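Local coordinates for protein proteolytically activated form of PPO4 Tyrosinase (Agaricus bisporus var. bisporus H97, PDB 4OUA) that catalyses the o-hydroxylation of monophenols and the oxidation of the resulting o-diphenols to o-quinones at a pair of copper ions, the first step of melanin synthesis, at residues P87-H90 / R91-S95; H282-V285 / D286-S290. All blocks are in the same frame, centred on the assembly; numbering follows the deposited sequence.

Following the chain from the N terminus, contact 1 comes first, near the start of helix 86-109. Contact 2 lies in the middle of helix 277-295. They run in series, neither nested nor crossed, and each joins consecutive turns of one helix, so neither closes a loop. In space their centres are about 9 Å apart. Each helix gives one histidine to a copper ion, H90 to one and H282 to the other, and one water bridges the two metals. The helices are also tied by a salt bridge from R91 NE to D286 OD1, 2.8 Å long. Together they form part of the buried helical core of the tyrosinase domain around its dicopper site.

Contact 1. Residues P87-H90 / R91-S95; sequences PTWH and RVYVS. With CU1 (copper (I) ion), chain C.
W89 and Y93 both carry CG anti to the backbone N, chi1 -177° and -172°, and this lays their rings side by side, one helical turn apart. The two rings meet obliquely, with planes at 48° and centroids 4.7 Å apart. W89 CZ3 comes to 3.3 Å from Y93 CD2, and W89 CH2 lies over one face of the Y93 ring, toward its rim. Y93 CB in turn sits over a face of the tryptophan's six-membered ring, a CH-pi contact. The Y93 hydroxyl hydrogen-bonds L52 O. Replacing Y93 with alanine would keep CB over the indole but is likely to leave W89 CZ3 and CH2 without the ring they pack on, and L52 O without its hydroxyl partner. W89 CE3 also lies over the centre of the H90 ring. H90 NE2 binds copper at 2.1 Å, together with H56 and H81, while its ND1 is held by F86 O. This is one of the two three-histidine copper sites of the tyrosinase fold. The backbone bond from V94 N to H90 O, 3.1 Å, continues the helix. Helix 277-295 packs against this one, with L289 against P87 and R91 and F278 against Y93, and helix 229-233 touches P87.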
loop_
_atom_site.group_PDB
_atom_site.type_symbol
_atom_site.label_atom_id
_atom_site.label_comp_id
_atom_site.label_asym_id
_atom_site.label_seq_id
_atom_site.Cartn_x
_atom_site.Cartn_y
_atom_site.Cartn_z
ATOM N N PRO A 87 -2.243 -2.172 -11.334
ATOM C CA PRO A 87 -1.936 -3.275 -10.415
ATOM C C PRO A 87 -0.437 -3.521 -10.239
ATOM O O PRO A 87 0.025 -3.662 -9.108
ATOM C CB PRO A 87 -2.610 -4.479 -11.082
ATOM C CG PRO A 87 -3.693 -3.888 -11.920
ATOM C CD PRO A 87 -3.127 -2.600 -12.431
ATOM N N THR A 88 0.308 -3.569 -11.339
ATOM C CA THR A 88 1.724 -3.919 -11.279
ATOM C C THR A 88 2.580 -2.803 -10.688
ATOM O O THR A 88 3.520 -3.071 -9.942
ATOM C CB THR A 88 2.279 -4.283 -12.672
ATOM O OG1 THR A 88 2.060 -3.198 -13.581
ATOM C CG2 THR A 88 1.598 -5.532 -13.206
ATOM N N TRP A 89 2.258 -1.555 -11.018
ATOM C CA TRP A 89 3.041 -0.425 -10.526
ATOM C C TRP A 89 2.949 -0.309 -9.010
ATOM O O TRP A 89 3.922 0.052 -8.347
ATOM C CB TRP A 89 2.586 0.885 -11.171
ATOM C CG TRP A 89 3.410 2.066 -10.738
ATOM C CD1 TRP A 89 4.499 2.584 -11.377
ATOM C CD2 TRP A 89 3.216 2.866 -9.564
ATOM N NE1 TRP A 89 4.993 3.659 -10.676
ATOM C CE2 TRP A 89 4.224 3.853 -9.560
ATOM C CE3 TRP A 89 2.289 2.846 -8.518
ATOM C CZ2 TRP A 89 4.328 4.808 -8.552
ATOM C CZ3 TRP A 89 2.394 3.796 -7.519
ATOM C CH2 TRP A 89 3.406 4.762 -7.543
ATOM N N HIS A 90 1.776 -0.617 -8.468
ATOM C CA HIS A 90 1.553 -0.502 -7.033
ATOM C C HIS A 90 2.118 -1.706 -6.283
ATOM O O HIS A 90 2.475 -1.601 -5.107
ATOM C CB HIS A 90 0.062 -0.331 -6.738
ATOM C CG HIS A 90 -0.472 1.017 -7.114
ATOM N ND1 HIS A 90 -0.691 1.395 -8.422
ATOM C CD2 HIS A 90 -0.815 2.084 -6.353
ATOM C CE1 HIS A 90 -1.150 2.632 -8.449
ATOM N NE2 HIS A 90 -1.235 3.075 -7.208
ATOM N N ARG A 91 2.208 -2.842 -6.967
ATOM C CA ARG A 91 2.800 -4.036 -6.374
ATOM C C ARG A 91 4.252 -3.789 -5.993
ATOM O O ARG A 91 4.690 -4.146 -4.897
ATOM C CB ARG A 91 2.708 -5.225 -7.332
ATOM C CG ARG A 91 3.697 -6.338 -7.021
ATOM C CD ARG A 91 3.232 -7.667 -7.585
ATOM N NE ARG A 91 2.088 -8.194 -6.846
ATOM C CZ ARG A 91 1.452 -9.319 -7.152
ATOM N NH1 ARG A 91 1.843 -10.043 -8.194
ATOM N NH2 ARG A 91 0.422 -9.720 -6.420
ATOM N N VAL A 92 4.993 -3.171 -6.905
ATOM C CA VAL A 92 6.401 -2.882 -6.679
ATOM C C VAL A 92 6.555 -1.611 -5.840
ATOM O O VAL A 92 7.616 -1.358 -5.266
ATOM C CB VAL A 92 7.161 -2.740 -8.015
ATOM C CG1 VAL A 92 6.576 -1.605 -8.840
ATOM C CG2 VAL A 92 8.647 -2.530 -7.771
ATOM N N TYR A 93 5.486 -0.823 -5.764
ATOM C CA TYR A 93 5.476 0.380 -4.936
ATOM C C TYR A 93 5.508 0.011 -3.458
ATOM O O TYR A 93 6.265 0.588 -2.677
ATOM C CB TYR A 93 4.246 1.237 -5.236
ATOM C CG TYR A 93 4.253 2.591 -4.556
ATOM C CD1 TYR A 93 5.439 3.168 -4.119
ATOM C CD2 TYR A 93 3.070 3.287 -4.340
ATOM C CE1 TYR A 93 5.446 4.402 -3.494
ATOM C CE2 TYR A 93 3.066 4.520 -3.717
ATOM C CZ TYR A 93 4.258 5.075 -3.297
ATOM O OH TYR A 93 4.258 6.304 -2.676
ATOM N N VAL A 94 4.677 -0.951 -3.075
ATOM C CA VAL A 94 4.668 -1.447 -1.706
ATOM C C VAL A 94 5.978 -2.171 -1.398
ATOM O O VAL A 94 6.412 -2.234 -0.248
ATOM C CB VAL A 94 3.481 -2.402 -1.457
ATOM C CG1 VAL A 94 3.466 -2.870 -0.010
ATOM C CG2 VAL A 94 2.170 -1.723 -1.815
ATOM N N SER A 95 6.609 -2.709 -2.438
ATOM C CA SER A 95 7.842 -3.470 -2.280
ATOM C C SER A 95 9.005 -2.596 -1.823
ATOM O O SER A 95 9.784 -2.995 -0.955
ATOM C CB SER A 95 8.203 -4.170 -3.588
ATOM O OG SER A 95 7.169 -5.052 -3.979
HETATM CU CU CU1 C . -1.801 5.008 -6.681
HETATM O O HOH W 1 -3.877 5.338 -5.493
#

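Contact 2. Residues H282-V285 / D286-S290; sequences HSNV and DRHLS. With CU1 (copper (I) ion), chain D.
The H288 ring has the backbone O of N284 over one face, 3.4 Å above the plane and toward the rim. The N284 amide is turned 73° from the ring plane, with ND2 3.3 Å from H288 NE2. At the edge of the R287 guanidinium, in its plane, sits N284 OD1. It accepts a nearly straight hydrogen bond from R287 NE, 3.2 Å long at 164°. With CG anti to the backbone N (chi1 -177°) the N284 amide reaches the next turn, and its rotation at chi2 sets OD1 by R287 and ND2 by H288. The R287 side chain bends at chi3, which brings NE back toward N284 OD1. Its NH1 and NH2 form salt bridges with D353 and D132, and with a partner on all three nitrogens the guanidinium has little room to rotate. All this belongs to one of the metal-bearing helices of the type 3 dicopper fold. Two residues before N284, H282 NE2 binds copper at 2.0 Å, with H250 and H254 of helix 246-258 completing the protein ligands. Backbone bonds carry the helix on, D286 N to H282 O at 3.1 Å and H288 N to N284 O at 3.0 Å. H288 packs on T219, M222 and L223 of helix 201-224.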
loop_
_atom_site.group_PDB
_atom_site.type_symbol
_atom_site.label_atom_id
_atom_site.label_comp_id
_atom_site.label_asym_id
_atom_site.label_seq_id
_atom_site.Cartn_x
_atom_site.Cartn_y
_atom_site.Cartn_z
ATOM N N HIS A 282 -3.030 -0.677 0.250
ATOM C CA HIS A 282 -2.480 -1.195 -0.994
ATOM C C HIS A 282 -1.694 -2.488 -0.799
ATOM O O HIS A 282 -1.332 -3.153 -1.771
ATOM C CB HIS A 282 -1.607 -0.134 -1.659
ATOM C CG HIS A 282 -2.392 0.918 -2.377
ATOM N ND1 HIS A 282 -2.634 0.870 -3.734
ATOM C CD2 HIS A 282 -3.009 2.036 -1.926
ATOM C CE1 HIS A 282 -3.355 1.918 -4.088
ATOM N NE2 HIS A 282 -3.602 2.640 -3.008
ATOM N N SER A 283 -1.430 -2.872 0.492
ATOM C CA SER A 283 -0.899 -4.198 0.777
ATOM C C SER A 283 -2.009 -5.217 0.569
ATOM O O SER A 283 -1.768 -6.338 0.120
ATOM C CB SER A 283 -0.353 -4.286 2.201
ATOM O OG SER A 283 -0.012 -5.624 2.527
ATOM N N ASN A 284 -3.230 -4.808 0.900
ATOM C CA ASN A 284 -4.405 -5.645 0.721
ATOM C C ASN A 284 -4.879 -5.621 -0.726
ATOM O O ASN A 284 -5.400 -6.612 -1.236
ATOM C CB ASN A 284 -5.528 -5.195 1.657
ATOM C CG ASN A 284 -6.749 -6.086 1.574
ATOM O OD1 ASN A 284 -6.718 -7.239 2.005
ATOM N ND2 ASN A 284 -7.836 -5.551 1.030
ATOM N N VAL A 285 -4.699 -4.477 -1.380
ATOM C CA VAL A 285 -4.992 -4.360 -2.801
ATOM C C VAL A 285 -4.102 -5.317 -3.579
ATOM O O VAL A 285 -4.518 -5.898 -4.582
ATOM C CB VAL A 285 -4.781 -2.925 -3.315
ATOM C CG1 VAL A 285 -4.816 -2.890 -4.837
ATOM C CG2 VAL A 285 -5.825 -1.992 -2.721
ATOM N N ASP A 286 -2.873 -5.481 -3.101
ATOM C CA ASP A 286 -1.928 -6.392 -3.726
ATOM C C ASP A 286 -2.315 -7.838 -3.443
ATOM O O ASP A 286 -2.074 -8.724 -4.262
ATOM C CB ASP A 286 -0.509 -6.116 -3.232
ATOM C CG ASP A 286 0.535 -6.899 -3.998
ATOM O OD1 ASP A 286 0.991 -6.407 -5.050
ATOM O OD2 ASP A 286 0.900 -8.006 -3.548
ATOM N N ARG A 287 -2.920 -8.070 -2.281
ATOM C CA ARG A 287 -3.373 -9.405 -1.913
ATOM C C ARG A 287 -4.519 -9.842 -2.815
ATOM O O ARG A 287 -4.648 -11.018 -3.150
ATOM C CB ARG A 287 -3.811 -9.452 -0.448
ATOM C CG ARG A 287 -4.124 -10.852 0.053
ATOM C CD ARG A 287 -4.486 -10.850 1.527
ATOM N NE ARG A 287 -5.826 -10.323 1.754
ATOM C CZ ARG A 287 -6.893 -11.078 1.992
ATOM N NH1 ARG A 287 -6.775 -12.397 2.043
ATOM N NH2 ARG A 287 -8.075 -10.514 2.186
ATOM N N HIS A 288 -5.351 -8.879 -3.200
ATOM C CA HIS A 288 -6.444 -9.133 -4.128
ATOM C C HIS A 288 -5.887 -9.607 -5.464
ATOM O O HIS A 288 -6.410 -10.541 -6.073
ATOM C CB HIS A 288 -7.295 -7.875 -4.320
ATOM C CG HIS A 288 -8.127 -7.521 -3.127
ATOM N ND1 HIS A 288 -8.796 -6.321 -3.016
ATOM C CD2 HIS A 288 -8.409 -8.214 -1.997
ATOM C CE1 HIS A 288 -9.451 -6.288 -1.869
ATOM N NE2 HIS A 288 -9.232 -7.423 -1.232
ATOM N N LEU A 289 -4.817 -8.956 -5.906
ATOM C CA LEU A 289 -4.155 -9.327 -7.147
ATOM C C LEU A 289 -3.624 -10.755 -7.070
ATOM O O LEU A 289 -3.731 -11.515 -8.030
ATOM C CB LEU A 289 -3.019 -8.352 -7.456
ATOM C CG LEU A 289 -2.294 -8.554 -8.785
ATOM C CD1 LEU A 289 -3.276 -8.482 -9.940
ATOM C CD2 LEU A 289 -1.195 -7.520 -8.946
ATOM N N SER A 290 -3.059 -11.116 -5.921
ATOM C CA SER A 290 -2.549 -12.467 -5.706
ATOM C C SER A 290 -3.682 -13.488 -5.729
ATOM O O SER A 290 -3.549 -14.559 -6.319
ATOM C CB SER A 290 -1.790 -12.558 -4.380
ATOM O OG SER A 290 -0.599 -11.791 -4.415
HETATM CU CU CU1 D . -4.714 4.047 -3.824
HETATM O O HOH W 1 -3.877 5.338 -5.493
#